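Local coordinates for BepC protein (Bartonella tribocorum, PDB 4WGJ), which probably transfers AMP from ATP to threonine or tyrosine hydroxyls of target proteins, its Fic domain being the part that binds the ATP analogue here, at residues 46-51 against 62-67; 122-125 against 129-132; 147-152 against 165-170. One frame throughout, in Å; residues are numbered along the deposited sequence.

Contact 1 of 3, residues 46-51 against 62-67; sequences VNFRHE and LSLIHW
The F48 ring, carried late in helix 30-48, packs its CE2-CZ end against I65 and L64 of helix 59-70. The apolar contacts come first. The CE2 corner of the ring lies 3.5 Å from I65 CG1, and CZ follows at 3.7 Å from the same methylene, so the far end of the ring rests against the inner part of the isoleucine branch. The two side chains meet at roughly a right angle, and the methylene approaches the ring obliquely. L64 comes in at the ring's edge, close to its plane: its CD2 is 4.2 Å from F48 CZ. F48 and I65 are buried, whereas L64 marks the exposed border. With CG anti to the backbone N (chi1 -159°), the F48 ring is carried out from its own helix to bridge the 7.8 Å between F48 CA and I65 CA.

Within segment 46-51 a turn brings E51 over one face of the ring. It is a type I turn from F48 to E51, in which E51 N donates to F48 O at 3.1 Å. E51 CG lies 4.0 Å above the plane of the F48 ring, offset toward the rim.

Polar bonds tie the same turn to helix 159-174. K169 NZ is hydrogen-bonded to both F48 O and E51 O, R49 NE forms a salt bridge with E168, and R49 O accepts from Q172. The contact thus joins the last part of helix 30-48 to the middle of helix 59-70, while M165 of helix 159-174 touches both F48 and I65 and makes the packing three-sided.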
loop_
_atom_site.group_PDB
_atom_site.type_symbol
_atom_site.label_atom_id
_atom_site.label_comp_id
_atom_site.label_asym_id
_atom_site.label_seq_id
_atom_site.Cartn_x
_atom_site.Cartn_y
_atom_site.Cartn_z
ATOM N N VAL A 46 -2.321 -13.757 6.149
ATOM C CA VAL A 46 -3.192 -14.586 6.981
ATOM C C VAL A 46 -2.900 -14.302 8.455
ATOM O O VAL A 46 -3.816 -14.067 9.234
ATOM C CB VAL A 46 -3.019 -16.091 6.674
ATOM C CG1 VAL A 46 -3.845 -16.944 7.629
ATOM C CG2 VAL A 46 -3.408 -16.379 5.232
ATOM N N ASN A 47 -1.620 -14.301 8.820
ATOM C CA ASN A 47 -1.203 -14.011 10.193
ATOM C C ASN A 47 -1.560 -12.603 10.653
ATOM O O ASN A 47 -1.998 -12.392 11.786
ATOM C CB ASN A 47 0.307 -14.195 10.341
ATOM C CG ASN A 47 0.736 -15.636 10.194
ATOM O OD1 ASN A 47 -0.007 -16.554 10.539
ATOM N ND2 ASN A 47 1.944 -15.842 9.678
ATOM N N PHE A 48 -1.340 -11.622 9.789
ATOM C CA PHE A 48 -1.554 -10.256 10.229
ATOM C C PHE A 48 -3.045 -9.960 10.458
ATOM O O PHE A 48 -3.389 -9.101 11.262
ATOM C CB PHE A 48 -0.954 -9.244 9.245
ATOM C CG PHE A 48 -0.709 -7.908 9.880
ATOM C CD1 PHE A 48 0.412 -7.705 10.677
ATOM C CD2 PHE A 48 -1.635 -6.882 9.755
ATOM C CE1 PHE A 48 0.624 -6.479 11.301
ATOM C CE2 PHE A 48 -1.440 -5.670 10.369
ATOM C CZ PHE A 48 -0.310 -5.458 11.151
ATOM N N ARG A 49 -3.931 -10.685 9.778
ATOM C CA ARG A 49 -5.363 -10.480 9.977
ATOM C C ARG A 49 -5.819 -10.750 11.411
ATOM O O ARG A 49 -6.856 -10.240 11.839
ATOM C CB ARG A 49 -6.165 -11.355 9.018
ATOM C CG ARG A 49 -6.126 -10.808 7.615
ATOM C CD ARG A 49 -7.047 -11.531 6.645
ATOM N NE ARG A 49 -6.807 -10.971 5.321
ATOM C CZ ARG A 49 -6.085 -11.546 4.366
ATOM N NH1 ARG A 49 -5.562 -12.759 4.542
ATOM N NH2 ARG A 49 -5.912 -10.913 3.213
ATOM N N HIS A 50 -5.037 -11.533 12.146
ATOM C CA HIS A 50 -5.374 -11.896 13.518
ATOM C C HIS A 50 -4.890 -10.866 14.547
ATOM O O HIS A 50 -5.323 -10.894 15.701
ATOM C CB HIS A 50 -4.780 -13.268 13.860
ATOM C CG HIS A 50 -5.378 -14.398 13.084
ATOM N ND1 HIS A 50 -6.738 -14.559 12.927
ATOM C CD2 HIS A 50 -4.799 -15.434 12.431
ATOM C CE1 HIS A 50 -6.971 -15.641 12.206
ATOM N NE2 HIS A 50 -5.812 -16.190 11.892
ATOM N N GLU A 51 -3.991 -9.972 14.144
ATOM C CA GLU A 51 -3.510 -8.932 15.058
ATOM C C GLU A 51 -4.654 -8.033 15.513
ATOM O O GLU A 51 -5.537 -7.691 14.727
ATOM C CB GLU A 51 -2.420 -8.083 14.403
ATOM C CG GLU A 51 -1.063 -8.775 14.241
ATOM C CD GLU A 51 -0.201 -8.652 15.494
ATOM O OE1 GLU A 51 -0.451 -7.731 16.307
ATOM O OE2 GLU A 51 0.724 -9.473 15.664
ATOM N N LEU A 62 1.150 1.730 8.946
ATOM C CA LEU A 62 1.312 1.293 7.564
ATOM C C LEU A 62 2.678 0.626 7.348
ATOM O O LEU A 62 2.786 -0.411 6.674
ATOM C CB LEU A 62 1.154 2.473 6.615
ATOM C CG LEU A 62 1.169 2.134 5.128
ATOM C CD1 LEU A 62 -0.026 1.233 4.750
ATOM C CD2 LEU A 62 1.165 3.421 4.292
ATOM N N SER A 63 3.721 1.217 7.922
ATOM C CA SER A 63 5.060 0.636 7.812
ATOM C C SER A 63 5.147 -0.711 8.513
ATOM O O SER A 63 5.833 -1.605 8.040
ATOM C CB SER A 63 6.116 1.591 8.362
ATOM O OG SER A 63 6.330 2.642 7.419
ATOM N N LEU A 64 4.434 -0.865 9.625
ATOM C CA LEU A 64 4.407 -2.165 10.324
ATOM C C LEU A 64 3.752 -3.220 9.434
ATOM O O LEU A 64 4.208 -4.370 9.338
ATOM C CB LEU A 64 3.650 -2.054 11.648
ATOM C CG LEU A 64 3.264 -3.399 12.287
ATOM C CD1 LEU A 64 4.502 -4.170 12.724
ATOM C CD2 LEU A 64 2.298 -3.181 13.461
ATOM N N ILE A 65 2.670 -2.822 8.779
ATOM C CA ILE A 65 2.017 -3.704 7.819
ATOM C C ILE A 65 2.994 -4.080 6.708
ATOM O O ILE A 65 3.141 -5.267 6.366
ATOM C CB ILE A 65 0.768 -3.052 7.225
ATOM C CG1 ILE A 65 -0.346 -3.054 8.275
ATOM C CG2 ILE A 65 0.321 -3.803 5.963
ATOM C CD1 ILE A 65 -1.554 -2.205 7.882
ATOM N N HIS A 66 3.690 -3.080 6.169
ATOM C CA HIS A 66 4.577 -3.356 5.049
ATOM C C HIS A 66 5.709 -4.293 5.496
ATOM O O HIS A 66 6.038 -5.255 4.787
ATOM C CB HIS A 66 5.128 -2.048 4.456
ATOM C CG HIS A 66 5.847 -2.235 3.156
ATOM N ND1 HIS A 66 7.203 -2.465 3.087
ATOM C CD2 HIS A 66 5.399 -2.238 1.876
ATOM C CE1 HIS A 66 7.564 -2.588 1.821
ATOM N NE2 HIS A 66 6.486 -2.460 1.065
ATOM N N TRP A 67 6.276 -4.043 6.678
ATOM C CA TRP A 67 7.328 -4.922 7.184
ATOM C C TRP A 67 6.787 -6.338 7.350
ATOM O O TRP A 67 7.416 -7.325 6.942
ATOM C CB TRP A 67 7.895 -4.423 8.526
ATOM C CG TRP A 67 9.034 -5.296 8.992
ATOM C CD1 TRP A 67 10.349 -5.174 8.653
ATOM C CD2 TRP A 67 8.939 -6.454 9.827
ATOM N NE1 TRP A 67 11.086 -6.183 9.234
ATOM C CE2 TRP A 67 10.240 -6.985 9.959
ATOM C CE3 TRP A 67 7.882 -7.087 10.490
ATOM C CZ2 TRP A 67 10.516 -8.105 10.730
ATOM C CZ3 TRP A 67 8.155 -8.205 11.252
ATOM C CH2 TRP A 67 9.458 -8.710 11.359
#

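Contact 2 of 3, residues 122-125 against 129-132; sequences KTLN and NLKG
L124 and N129 meet through backbone and side chain together, and the backbone part is the tight one. N129 N donates to L124 O over 2.8 Å with a nearly straight N-H...O angle of 176°, although the donor is tilted 24° from the carbonyl plane. The bond spans five residues, further than the four of a regular alpha-helical turn. L130 adds its isobutyl group from the buried side, its CG 4.2 Å from L124 CD2. F166 and L170 of helix 159-174 and V145 of helix 135-152 also touch L124, which is buried against these two helices.

Toward solvent the contact is looser. N129 is partly exposed, and its side chain meets L124 only through OD1, 3.7 Å from L124 CB, a packing contact. The CB of N125, an exposed residue, points away from segment 129-132.

Both N129 and L130 have backbone angles in the left-handed helical region, which redirects the chain toward helix 135-152. The link from N129 back to L124 is an i to i+5 bond of the kind found at C-terminal helix caps, consistent with a cap on helix 111-126 of the Fic fold.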
loop_
_atom_site.group_PDB
_atom_site.type_symbol
_atom_site.label_atom_id
_atom_site.label_comp_id
_atom_site.label_asym_id
_atom_site.label_seq_id
_atom_site.Cartn_x
_atom_site.Cartn_y
_atom_site.Cartn_z
ATOM N N LYS A 122 -4.410 12.753 10.371
ATOM C CA LYS A 122 -5.267 13.737 11.025
ATOM C C LYS A 122 -6.734 13.457 10.726
ATOM O O LYS A 122 -7.585 13.514 11.616
ATOM C CB LYS A 122 -4.900 15.154 10.584
ATOM N N THR A 123 -7.022 13.159 9.466
ATOM C CA THR A 123 -8.376 12.821 9.056
ATOM C C THR A 123 -8.912 11.596 9.798
ATOM O O THR A 123 -10.048 11.609 10.275
ATOM C CB THR A 123 -8.449 12.576 7.544
ATOM O OG1 THR A 123 -8.115 13.789 6.862
ATOM C CG2 THR A 123 -9.852 12.142 7.136
ATOM N N LEU A 124 -8.108 10.543 9.904
ATOM C CA LEU A 124 -8.558 9.333 10.592
ATOM C C LEU A 124 -8.789 9.593 12.072
ATOM O O LEU A 124 -9.754 9.103 12.663
ATOM C CB LEU A 124 -7.552 8.199 10.411
ATOM C CG LEU A 124 -7.622 7.571 9.025
ATOM C CD1 LEU A 124 -6.404 6.684 8.781
ATOM C CD2 LEU A 124 -8.938 6.782 8.869
ATOM N N ASN A 125 -7.903 10.373 12.676
ATOM C CA ASN A 125 -8.073 10.705 14.079
ATOM C C ASN A 125 -9.357 11.509 14.283
ATOM O O ASN A 125 -10.139 11.227 15.193
ATOM C CB ASN A 125 -6.849 11.462 14.601
ATOM C CG ASN A 125 -6.846 11.589 16.109
ATOM O OD1 ASN A 125 -7.361 12.559 16.658
ATOM N ND2 ASN A 125 -6.284 10.594 16.789
ATOM N N ASN A 129 -11.247 6.874 13.331
ATOM C CA ASN A 129 -10.958 5.657 12.582
ATOM C C ASN A 129 -12.192 5.042 11.919
ATOM O O ASN A 129 -12.306 3.824 11.810
ATOM C CB ASN A 129 -10.264 4.653 13.497
ATOM C CG ASN A 129 -8.910 5.165 13.976
ATOM O OD1 ASN A 129 -8.217 5.874 13.241
ATOM N ND2 ASN A 129 -8.537 4.829 15.202
ATOM N N LEU A 130 -13.093 5.919 11.468
ATOM C CA LEU A 130 -14.305 5.548 10.724
ATOM C C LEU A 130 -15.271 4.678 11.533
ATOM O O LEU A 130 -16.104 3.973 10.965
ATOM C CB LEU A 130 -13.935 4.831 9.420
ATOM C CG LEU A 130 -12.988 5.588 8.479
ATOM C CD1 LEU A 130 -12.924 4.895 7.121
ATOM C CD2 LEU A 130 -13.422 7.049 8.342
ATOM N N LYS A 131 -15.170 4.736 12.854
ATOM C CA LYS A 131 -16.097 3.999 13.708
ATOM C C LYS A 131 -17.472 4.663 13.743
ATOM O O LYS A 131 -17.602 5.844 13.423
ATOM C CB LYS A 131 -15.531 3.879 15.132
ATOM C CG LYS A 131 -14.283 3.001 15.225
ATOM C CD LYS A 131 -13.659 3.067 16.614
ATOM C CE LYS A 131 -12.413 2.188 16.722
ATOM N NZ LYS A 131 -11.881 2.204 18.118
ATOM N N GLY A 132 -18.495 3.905 14.134
ATOM C CA GLY A 132 -19.833 4.453 14.301
ATOM C C GLY A 132 -20.529 4.864 13.013
ATOM O O GLY A 132 -21.348 5.792 13.013
#

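Contact 3 of 3, residues 147-152 against 165-170; sequences MALEHA and MFMEKL. With ANP (phosphoaminophosphonic acid-adenylate ester), chain B.
L149 directs its CD1 methyl against the ring of F166, 3.5 Å from CD1 of the phenylalanine and 3.9 Å from its CG. The approach is oblique to the ring, and the two side chains cross at about a right angle. The same methyl also meets M167, whose SD lies 4.0 Å away; the methionine chain is bent at chi2 (-48°) and again at chi3, which folds its sulfur back toward the leucine. One branch of L149 therefore serves two neighbours on the facing helix, and all three residues are buried.

Between these helices, 135-152 and 159-174, runs the Fic motif, which fills their connection and the first turns of the second. It reads HPFRKGNGRANR, a variant with lysine, K157, in place of the usual acidic residue. In Fic proteins this motif binds the nucleotide, and the bound ATP analogue bears that out: K157, G158, N159, G160, R161 and R164 all hydrogen-bond to it.

The next residue after L149 points its carboxylate into that pocket. E150 accepts a hydrogen bond from the ribose hydroxyl O3' of ANP at its OE1, 2.7 Å away, and the bend at chi2 (-67°) brings the carboxylate round to the sugar. Its other oxygen, OE2, is hydrogen-bonded to ND2 of N163, so a residue of helix 159-174 helps to fix the rotation of the carboxylate.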
loop_
_atom_site.group_PDB
_atom_site.type_symbol
_atom_site.label_atom_id
_atom_site.label_comp_id
_atom_site.label_asym_id
_atom_site.label_seq_id
_atom_site.Cartn_x
_atom_site.Cartn_y
_atom_site.Cartn_z
ATOM N N MET A 147 -7.836 5.953 -1.494
ATOM C CA MET A 147 -7.291 6.803 -2.551
ATOM C C MET A 147 -6.139 7.660 -2.035
ATOM O O MET A 147 -5.175 7.926 -2.777
ATOM C CB MET A 147 -8.391 7.681 -3.163
ATOM C CG MET A 147 -9.378 6.861 -4.009
ATOM S SD MET A 147 -10.595 7.861 -4.874
ATOM C CE MET A 147 -11.639 8.372 -3.505
ATOM N N ALA A 148 -6.227 8.093 -0.775
ATOM C CA ALA A 148 -5.138 8.875 -0.186
ATOM C C ALA A 148 -3.888 8.006 -0.028
ATOM O O ALA A 148 -2.781 8.446 -0.332
ATOM C CB ALA A 148 -5.542 9.465 1.155
ATOM N N LEU A 149 -4.064 6.782 0.464
ATOM C CA LEU A 149 -2.944 5.852 0.573
ATOM C C LEU A 149 -2.315 5.568 -0.780
ATOM O O LEU A 149 -1.087 5.509 -0.912
ATOM C CB LEU A 149 -3.402 4.532 1.206
ATOM C CG LEU A 149 -3.729 4.599 2.703
ATOM C CD1 LEU A 149 -4.460 3.328 3.136
ATOM C CD2 LEU A 149 -2.458 4.780 3.540
ATOM N N GLU A 150 -3.165 5.369 -1.782
ATOM C CA GLU A 150 -2.708 4.987 -3.117
ATOM C C GLU A 150 -1.910 6.134 -3.738
ATOM O O GLU A 150 -0.891 5.905 -4.401
ATOM C CB GLU A 150 -3.897 4.592 -4.011
ATOM C CG GLU A 150 -4.385 3.154 -3.785
ATOM C CD GLU A 150 -3.365 2.106 -4.213
ATOM O OE1 GLU A 150 -2.887 2.171 -5.369
ATOM O OE2 GLU A 150 -3.032 1.220 -3.396
ATOM N N HIS A 151 -2.345 7.364 -3.512
ATOM C CA HIS A 151 -1.602 8.485 -4.107
ATOM C C HIS A 151 -0.266 8.665 -3.380
ATOM O O HIS A 151 0.745 8.973 -4.005
ATOM C CB HIS A 151 -2.394 9.791 -4.063
ATOM C CG HIS A 151 -1.681 10.943 -4.718
ATOM N ND1 HIS A 151 -0.859 11.807 -4.024
ATOM C CD2 HIS A 151 -1.654 11.356 -6.009
ATOM C CE1 HIS A 151 -0.365 12.710 -4.856
ATOM N NE2 HIS A 151 -0.830 12.459 -6.068
ATOM N N ALA A 152 -0.266 8.473 -2.064
ATOM C CA ALA A 152 0.978 8.614 -1.298
ATOM C C ALA A 152 2.038 7.599 -1.751
ATOM O O ALA A 152 3.210 7.960 -1.917
ATOM C CB ALA A 152 0.710 8.466 0.191
ATOM N N MET A 165 -4.288 -4.202 3.008
ATOM C CA MET A 165 -4.330 -4.722 4.375
ATOM C C MET A 165 -4.674 -3.620 5.388
ATOM O O MET A 165 -5.425 -3.847 6.337
ATOM C CB MET A 165 -2.997 -5.388 4.740
ATOM C CG MET A 165 -2.943 -5.898 6.170
ATOM S SD MET A 165 -4.177 -7.196 6.501
ATOM C CE MET A 165 -3.629 -8.454 5.362
ATOM N N PHE A 166 -4.121 -2.423 5.190
ATOM C CA PHE A 166 -4.494 -1.288 6.031
ATOM C C PHE A 166 -6.021 -1.129 6.068
ATOM O O PHE A 166 -6.614 -0.897 7.127
ATOM C CB PHE A 166 -3.821 -0.020 5.502
ATOM C CG PHE A 166 -3.970 1.201 6.385
ATOM C CD1 PHE A 166 -5.123 1.981 6.341
ATOM C CD2 PHE A 166 -2.915 1.622 7.185
ATOM C CE1 PHE A 166 -5.237 3.131 7.111
ATOM C CE2 PHE A 166 -3.020 2.769 7.965
ATOM C CZ PHE A 166 -4.177 3.532 7.926
ATOM N N MET A 167 -6.655 -1.275 4.910
ATOM C CA MET A 167 -8.108 -1.136 4.835
ATOM C C MET A 167 -8.832 -2.291 5.528
ATOM O O MET A 167 -9.864 -2.081 6.162
ATOM C CB MET A 167 -8.573 -1.038 3.381
ATOM C CG MET A 167 -7.980 0.156 2.607
ATOM S SD MET A 167 -8.081 1.728 3.469
ATOM C CE MET A 167 -9.852 1.949 3.666
ATOM N N GLU A 168 -8.312 -3.506 5.389
ATOM C CA GLU A 168 -8.910 -4.641 6.092
ATOM C C GLU A 168 -8.887 -4.407 7.601
ATOM O O GLU A 168 -9.875 -4.675 8.294
ATOM C CB GLU A 168 -8.177 -5.945 5.777
ATOM C CG GLU A 168 -8.264 -6.418 4.345
ATOM C CD GLU A 168 -7.886 -7.886 4.227
ATOM O OE1 GLU A 168 -8.182 -8.659 5.170
ATOM O OE2 GLU A 168 -7.284 -8.269 3.211
ATOM N N LYS A 169 -7.750 -3.923 8.105
ATOM C CA LYS A 169 -7.596 -3.730 9.548
ATOM C C LYS A 169 -8.443 -2.556 10.025
ATOM O O LYS A 169 -9.034 -2.605 11.101
ATOM C CB LYS A 169 -6.117 -3.510 9.924
ATOM C CG LYS A 169 -5.170 -4.620 9.459
ATOM C CD LYS A 169 -5.523 -5.975 10.053
ATOM C CE LYS A 169 -5.335 -6.001 11.554
ATOM N NZ LYS A 169 -5.692 -7.354 12.083
ATOM N N LEU A 170 -8.500 -1.496 9.226
ATOM C CA LEU A 170 -9.366 -0.365 9.531
ATOM C C LEU A 170 -10.832 -0.821 9.612
ATOM O O LEU A 170 -11.549 -0.465 10.543
ATOM C CB LEU A 170 -9.199 0.737 8.474
ATOM C CG LEU A 170 -9.929 2.056 8.749
ATOM C CD1 LEU A 170 -9.465 2.708 10.055
ATOM C CD2 LEU A 170 -9.739 3.018 7.558
HETATM P PG ANP B . -0.310 -5.233 -6.385
HETATM O O1G ANP B . -0.580 -6.529 -5.530
HETATM O O2G ANP B . -0.636 -5.561 -7.816
HETATM O O3G ANP B . -1.252 -4.088 -5.864
HETATM P PB ANP B . 2.115 -4.073 -5.091
HETATM O O1B ANP B . 1.487 -4.565 -3.828
HETATM O O2B ANP B . 3.633 -4.409 -5.171
HETATM N N3B ANP B . 1.344 -4.778 -6.416
HETATM P PA ANP B . 2.805 -1.548 -6.115
HETATM O O1A ANP B . 3.177 -2.208 -7.396
HETATM O O2A ANP B . 3.923 -0.810 -5.391
HETATM O O3A ANP B . 2.020 -2.504 -5.113
HETATM O "O5'" ANP B . 1.622 -0.533 -6.422
HETATM C "C5'" ANP B . 0.460 -1.021 -7.135
HETATM C "C4'" ANP B . -0.704 -0.075 -6.977
HETATM O "O4'" ANP B . -0.588 1.006 -7.940
HETATM C "C3'" ANP B . -2.068 -0.730 -7.223
HETATM O "O3'" ANP B . -3.048 -0.319 -6.274
HETATM C "C2'" ANP B . -2.414 -0.268 -8.641
HETATM O "O2'" ANP B . -3.814 -0.253 -8.897
HETATM C "C1'" ANP B . -1.816 1.135 -8.631
HETATM N N9 ANP B . -1.578 1.673 -9.969
HETATM C C8 ANP B . -1.135 0.986 -11.070
HETATM N N7 ANP B . -1.037 1.719 -12.153
HETATM C C5 ANP B . -1.447 2.978 -11.739
HETATM C C6 ANP B . -1.579 4.207 -12.415
HETATM N N6 ANP B . -1.288 4.375 -13.707
HETATM N N1 ANP B . -2.020 5.271 -11.708
HETATM C C2 ANP B . -2.316 5.106 -10.416
HETATM N N3 ANP B . -2.233 3.999 -9.674
HETATM C C4 ANP B . -1.789 2.966 -10.396
#

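Following the chain from its N terminus, contact 1 closes the ten-residue connection between the last part of helix 30-48 and helix 59-70. Contact 2 comes later and closes the short turn after helix 111-126. Contact 3 then spans the connection between helices 135-152 and 159-174. The three are in series, with none enclosing or crossing another. Helix 159-174 unites them: I65 CD1 of contact 1 lies 3.6 Å from F166 CA, and from the side of contact 2 L130 CD1 comes within 3.7 Å of L170 CD2. Contacts 1 and 2 do not touch each other, but each packs against helix 159-174.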